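Local structure of putative zinc protease (Bordetella parapertussis, 3IVL) at residues A[15-20]-A[192-197]; A[93-98]-A[185-190]. The protein is a putative M16-family zinc metallopeptidase, represented here by its inactive peptidase domain, which probably has no proteolytic activity of its own. All blocks are in the same frame, centred on the assembly; numbering follows the deposited sequence.

Interaction 1: residues A[15-20]-A[192-197]; sequences LRRAGG and EKPQRA
Arg17 and Lys193 bring two irregular, extended segments together, their CA atoms 6.6 Å apart, and no backbone ladder joins residues 15-20 to 192-197. The link is made by the side chain of Arg17, which reaches across and grips a single acceptor, the carbonyl oxygen of Pro194, side-on with two nitrogens. NH2 gives a 3.0 Å bond to Pro194 O along a lone pair in the carbonyl plane; NE gives one of 3.1 Å to the same Pro194 O, tilted 25° from that plane. The oxygen lies in the plane of the guanidinium at its edge, so the paired bonds resist rotation of the group. Bends at chi2 and chi3, both near -119°, turn the Arg17 chain into this position. The segments are the loop leading into strand 23-29 and the loop leaving strand 183-188, neighbouring antiparallel strands of the sheet in this M16-type domain, and they meet at the surface beyond the strand ends. Both faces of the Arg17 guanidinium are occupied. Arg196 CD sits over the centre of one, 3.4 Å from Arg17 CZ, and the Arg196 guanidinium continues across it as an offset stack with planes 22° apart. Lys193 CB lies against the opposite face, 3.5 Å from Arg17 NE. Farther out, Lys193 bends along its length to lay CE 3.2 Å from Ala18 O. Within residues 15-20, Arg16 NH2 donates to Gly19 O over 3.3 Å, approaching from above the carbonyl plane.

Interaction 2: residues A[93-98]-A[185-190]; sequences DQDKAL and EGRYIP
Arg187 meets Gln94, Asp95 and Leu98 where the start of helix 94-105 lies over strand 183-188, outermost in the sheet of this chain; the axes of the short segments 94-98 and 185-188 come within 10.6 Å and run at 139° to each other. From CB, which points toward the helix, the chain is extended from CG to NE, and this reach carries its end to the first turn of the helix. Its CD passes Gln94 NE2 at 3.9 Å. NE has two neighbours, Leu98 CD1 at 3.5 Å and Gln94 NE2 slightly farther off, the amide nitrogen standing over one face of the guanidinium with the two planes 56° apart. At the tip, NH2 faces Asp95 OD2 at 3.4 Å in a salt bridge, the carboxylate and guanidinium planes 52° apart. Flanking residues widen the contact: Ile189 CG1 packs 3.6 Å from Gln94 OE1, and Leu98 CD1 touches Glu185 OE1 at 3.8 Å. The carboxylate of Glu185 has its salt-bridge partner in Arg183. Gln94, Leu98 and Arg187 all rest on Val24 of the adjacent strand 23-29, so helix and strand meet on the same valine, part of the helix-on-sheet packing of the M16 domain. Asp93 is the helix N-cap, its OD2 accepting from Lys96 N at 3.2 Å. Across the interface, then, charge attraction and van der Waals contact do the work: the oblique, rather long ion pair at this surface is probably partly screened by solvent, while CD1 of the buried Leu98 packs obliquely against NE, CZ and NH2 of Arg187.

From the N terminus the chain first passes through residues 15-20, then forms strand 23-29, the helices and strands that follow, and helix 94-105, whose beginning supplies residues 93-98. After the long helical part it returns as strand 183-188. There residues 185-190 close the smaller loop of interaction 2 against that helix, and residues 192-197 close the larger one of interaction 1 shortly afterwards. Interaction 2 is therefore nested inside interaction 1. Their centres are 19 Å apart, and they touch where Gly20 O packs 3.4 Å from Pro190 CG. Interaction 2 joins helix to the outermost strand of this chain's sheet; interaction 1 joins the loop entering strand 23-29 to the loop leaving strand 183-188.

Interaction 1: residues A[15-20]-A[192-197]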
# COMPACT_ATOMS: atom_id res chain seq x y z
N LEU A 15 40.70 8.67 2.55
CA LEU A 15 41.38 8.21 1.36
C LEU A 15 40.57 7.25 0.50
O LEU A 15 39.99 6.34 1.01
CB LEU A 15 42.73 7.58 1.68
CG LEU A 15 43.86 8.43 2.22
CD1 LEU A 15 44.87 7.60 2.87
CD2 LEU A 15 44.45 9.24 1.13
N ARG A 16 40.55 7.45 -0.80
CA ARG A 16 40.11 6.46 -1.75
C ARG A 16 40.95 6.49 -3.02
O ARG A 16 41.36 7.52 -3.46
CB ARG A 16 38.63 6.63 -2.07
CG ARG A 16 38.31 7.84 -2.84
CD ARG A 16 36.86 8.11 -2.94
NE ARG A 16 36.16 7.11 -3.71
CZ ARG A 16 36.00 7.13 -5.02
NH1 ARG A 16 36.48 8.09 -5.74
NH2 ARG A 16 35.37 6.16 -5.59
N ARG A 17 41.18 5.34 -3.60
CA ARG A 17 41.76 5.30 -4.92
C ARG A 17 40.71 5.79 -5.89
O ARG A 17 39.55 5.64 -5.65
CB ARG A 17 42.17 3.89 -5.29
CG ARG A 17 43.42 3.37 -4.66
CD ARG A 17 44.42 3.05 -5.70
NE ARG A 17 44.78 1.66 -5.67
CZ ARG A 17 45.27 1.00 -6.70
NH1 ARG A 17 45.48 1.58 -7.85
NH2 ARG A 17 45.57 -0.26 -6.56
N ALA A 18 41.13 6.37 -6.99
CA ALA A 18 40.20 6.86 -7.96
C ALA A 18 39.40 5.73 -8.60
O ALA A 18 39.91 4.68 -8.83
CB ALA A 18 40.88 7.67 -8.98
N GLY A 19 38.12 5.96 -8.79
CA GLY A 19 37.26 4.95 -9.36
C GLY A 19 35.81 5.33 -9.31
O GLY A 19 35.47 6.38 -8.85
N GLY A 20 34.99 4.45 -9.79
CA GLY A 20 33.57 4.65 -9.80
C GLY A 20 32.96 4.60 -8.43
O GLY A 20 33.47 4.02 -7.55
N GLU A 192 36.76 -2.24 -5.19
CA GLU A 192 37.78 -1.37 -4.67
C GLU A 192 39.16 -1.83 -5.12
O GLU A 192 39.49 -2.99 -5.05
CB GLU A 192 37.70 -1.30 -3.16
CG GLU A 192 36.58 -0.46 -2.66
CD GLU A 192 36.61 -0.27 -1.17
OE1 GLU A 192 37.05 -1.20 -0.47
OE2 GLU A 192 36.18 0.79 -0.69
N LYS A 193 39.95 -0.91 -5.60
CA LYS A 193 41.28 -1.24 -5.95
C LYS A 193 42.00 -1.49 -4.66
O LYS A 193 41.69 -0.93 -3.65
CB LYS A 193 41.91 -0.10 -6.70
CG LYS A 193 41.57 -0.07 -8.14
CD LYS A 193 41.25 1.32 -8.53
CE LYS A 193 39.78 1.48 -8.83
NZ LYS A 193 39.57 1.60 -10.27
N PRO A 194 42.97 -2.38 -4.70
CA PRO A 194 43.68 -2.74 -3.49
C PRO A 194 44.42 -1.55 -2.92
O PRO A 194 44.90 -0.73 -3.67
CB PRO A 194 44.69 -3.78 -3.98
CG PRO A 194 44.70 -3.66 -5.45
CD PRO A 194 43.36 -3.22 -5.83
N GLN A 195 44.46 -1.46 -1.60
CA GLN A 195 45.22 -0.44 -0.91
C GLN A 195 46.72 -0.61 -1.13
O GLN A 195 47.22 -1.71 -1.28
CB GLN A 195 44.92 -0.48 0.58
N ARG A 196 47.43 0.50 -1.16
CA ARG A 196 48.85 0.49 -1.45
C ARG A 196 49.63 1.25 -0.41
O ARG A 196 49.20 2.25 0.04
CB ARG A 196 49.12 1.18 -2.77
CG ARG A 196 48.54 0.56 -3.98
CD ARG A 196 48.12 1.65 -4.92
NE ARG A 196 48.96 1.78 -6.09
CZ ARG A 196 48.96 2.83 -6.91
NH1 ARG A 196 48.17 3.86 -6.68
NH2 ARG A 196 49.74 2.84 -7.96
N ALA A 197 50.82 0.79 -0.08
CA ALA A 197 51.67 1.52 0.81
C ALA A 197 52.11 2.68 -0.01
O ALA A 197 52.16 2.56 -1.19
CB ALA A 197 52.83 0.69 1.18

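Interaction 2: residues A[93-98]-A[185-190]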
# COMPACT_ATOMS: atom_id res chain seq x y z
N ASP A 93 26.23 6.60 2.07
CA ASP A 93 26.04 5.19 2.29
C ASP A 93 24.87 4.66 1.49
O ASP A 93 23.88 5.32 1.35
CB ASP A 93 25.86 4.87 3.75
CG ASP A 93 24.65 5.47 4.30
OD1 ASP A 93 24.51 6.69 4.14
OD2 ASP A 93 23.83 4.73 4.87
N GLN A 94 25.03 3.47 0.97
CA GLN A 94 24.09 2.88 0.05
C GLN A 94 22.72 2.67 0.66
O GLN A 94 21.73 2.98 0.06
CB GLN A 94 24.61 1.52 -0.38
CG GLN A 94 25.92 1.55 -1.02
CD GLN A 94 26.52 0.20 -1.07
OE1 GLN A 94 27.68 0.06 -1.33
NE2 GLN A 94 25.72 -0.80 -0.84
N ASP A 95 22.71 2.10 1.86
CA ASP A 95 21.52 1.70 2.53
C ASP A 95 20.66 2.90 2.78
O ASP A 95 19.47 2.83 2.67
CB ASP A 95 21.88 1.04 3.85
CG ASP A 95 22.35 -0.38 3.69
OD1 ASP A 95 23.50 -0.61 3.32
OD2 ASP A 95 21.57 -1.28 3.97
N LYS A 96 21.24 4.00 3.14
CA LYS A 96 20.41 5.15 3.31
C LYS A 96 19.82 5.61 2.02
O LYS A 96 18.69 5.99 1.98
CB LYS A 96 21.16 6.31 3.93
N ALA A 97 20.63 5.66 0.99
CA ALA A 97 20.16 6.18 -0.28
C ALA A 97 19.05 5.33 -0.86
O ALA A 97 18.06 5.83 -1.29
CB ALA A 97 21.28 6.29 -1.23
N LEU A 98 19.24 4.03 -0.80
CA LEU A 98 18.28 3.08 -1.26
C LEU A 98 17.01 3.21 -0.46
O LEU A 98 15.95 3.19 -1.02
CB LEU A 98 18.82 1.67 -1.09
CG LEU A 98 18.89 0.71 -2.28
CD1 LEU A 98 19.22 -0.63 -1.87
CD2 LEU A 98 17.67 0.68 -3.11
N GLU A 185 15.69 -4.71 -5.80
CA GLU A 185 16.71 -3.78 -5.41
C GLU A 185 18.01 -4.11 -6.07
O GLU A 185 18.41 -5.23 -6.11
CB GLU A 185 16.90 -3.79 -3.91
CG GLU A 185 15.94 -2.98 -3.11
CD GLU A 185 16.25 -3.01 -1.63
OE1 GLU A 185 17.15 -3.73 -1.23
OE2 GLU A 185 15.61 -2.31 -0.87
N GLY A 186 18.64 -3.10 -6.62
CA GLY A 186 19.90 -3.26 -7.28
C GLY A 186 21.00 -2.39 -6.76
O GLY A 186 20.83 -1.23 -6.53
N ARG A 187 22.16 -2.98 -6.60
CA ARG A 187 23.34 -2.24 -6.23
C ARG A 187 24.48 -2.49 -7.16
O ARG A 187 24.93 -3.57 -7.28
CB ARG A 187 23.75 -2.63 -4.84
CG ARG A 187 22.70 -2.34 -3.85
CD ARG A 187 22.94 -2.99 -2.52
NE ARG A 187 22.35 -2.18 -1.48
CZ ARG A 187 22.00 -2.62 -0.29
NH1 ARG A 187 22.20 -3.87 0.02
NH2 ARG A 187 21.46 -1.81 0.58
N TYR A 188 24.98 -1.47 -7.82
CA TYR A 188 26.20 -1.62 -8.57
C TYR A 188 27.28 -1.04 -7.73
O TYR A 188 27.32 0.13 -7.49
CB TYR A 188 26.12 -0.89 -9.91
CG TYR A 188 27.45 -0.59 -10.53
CD1 TYR A 188 28.41 -1.54 -10.63
CD2 TYR A 188 27.75 0.67 -11.00
CE1 TYR A 188 29.60 -1.28 -11.19
CE2 TYR A 188 28.95 0.94 -11.56
CZ TYR A 188 29.87 -0.04 -11.65
OH TYR A 188 31.09 0.16 -12.18
N ILE A 189 28.17 -1.89 -7.27
CA ILE A 189 29.26 -1.45 -6.45
C ILE A 189 30.57 -1.70 -7.15
O ILE A 189 30.88 -2.81 -7.44
CB ILE A 189 29.25 -2.21 -5.16
CG1 ILE A 189 28.03 -1.86 -4.35
CG2 ILE A 189 30.45 -1.92 -4.36
CD1 ILE A 189 27.46 -3.00 -3.65
N PRO A 190 31.33 -0.66 -7.43
CA PRO A 190 32.59 -0.86 -8.10
C PRO A 190 33.54 -1.55 -7.18
O PRO A 190 33.53 -1.29 -6.00
CB PRO A 190 33.05 0.56 -8.39
CG PRO A 190 31.85 1.28 -8.60
CD PRO A 190 30.83 0.69 -7.65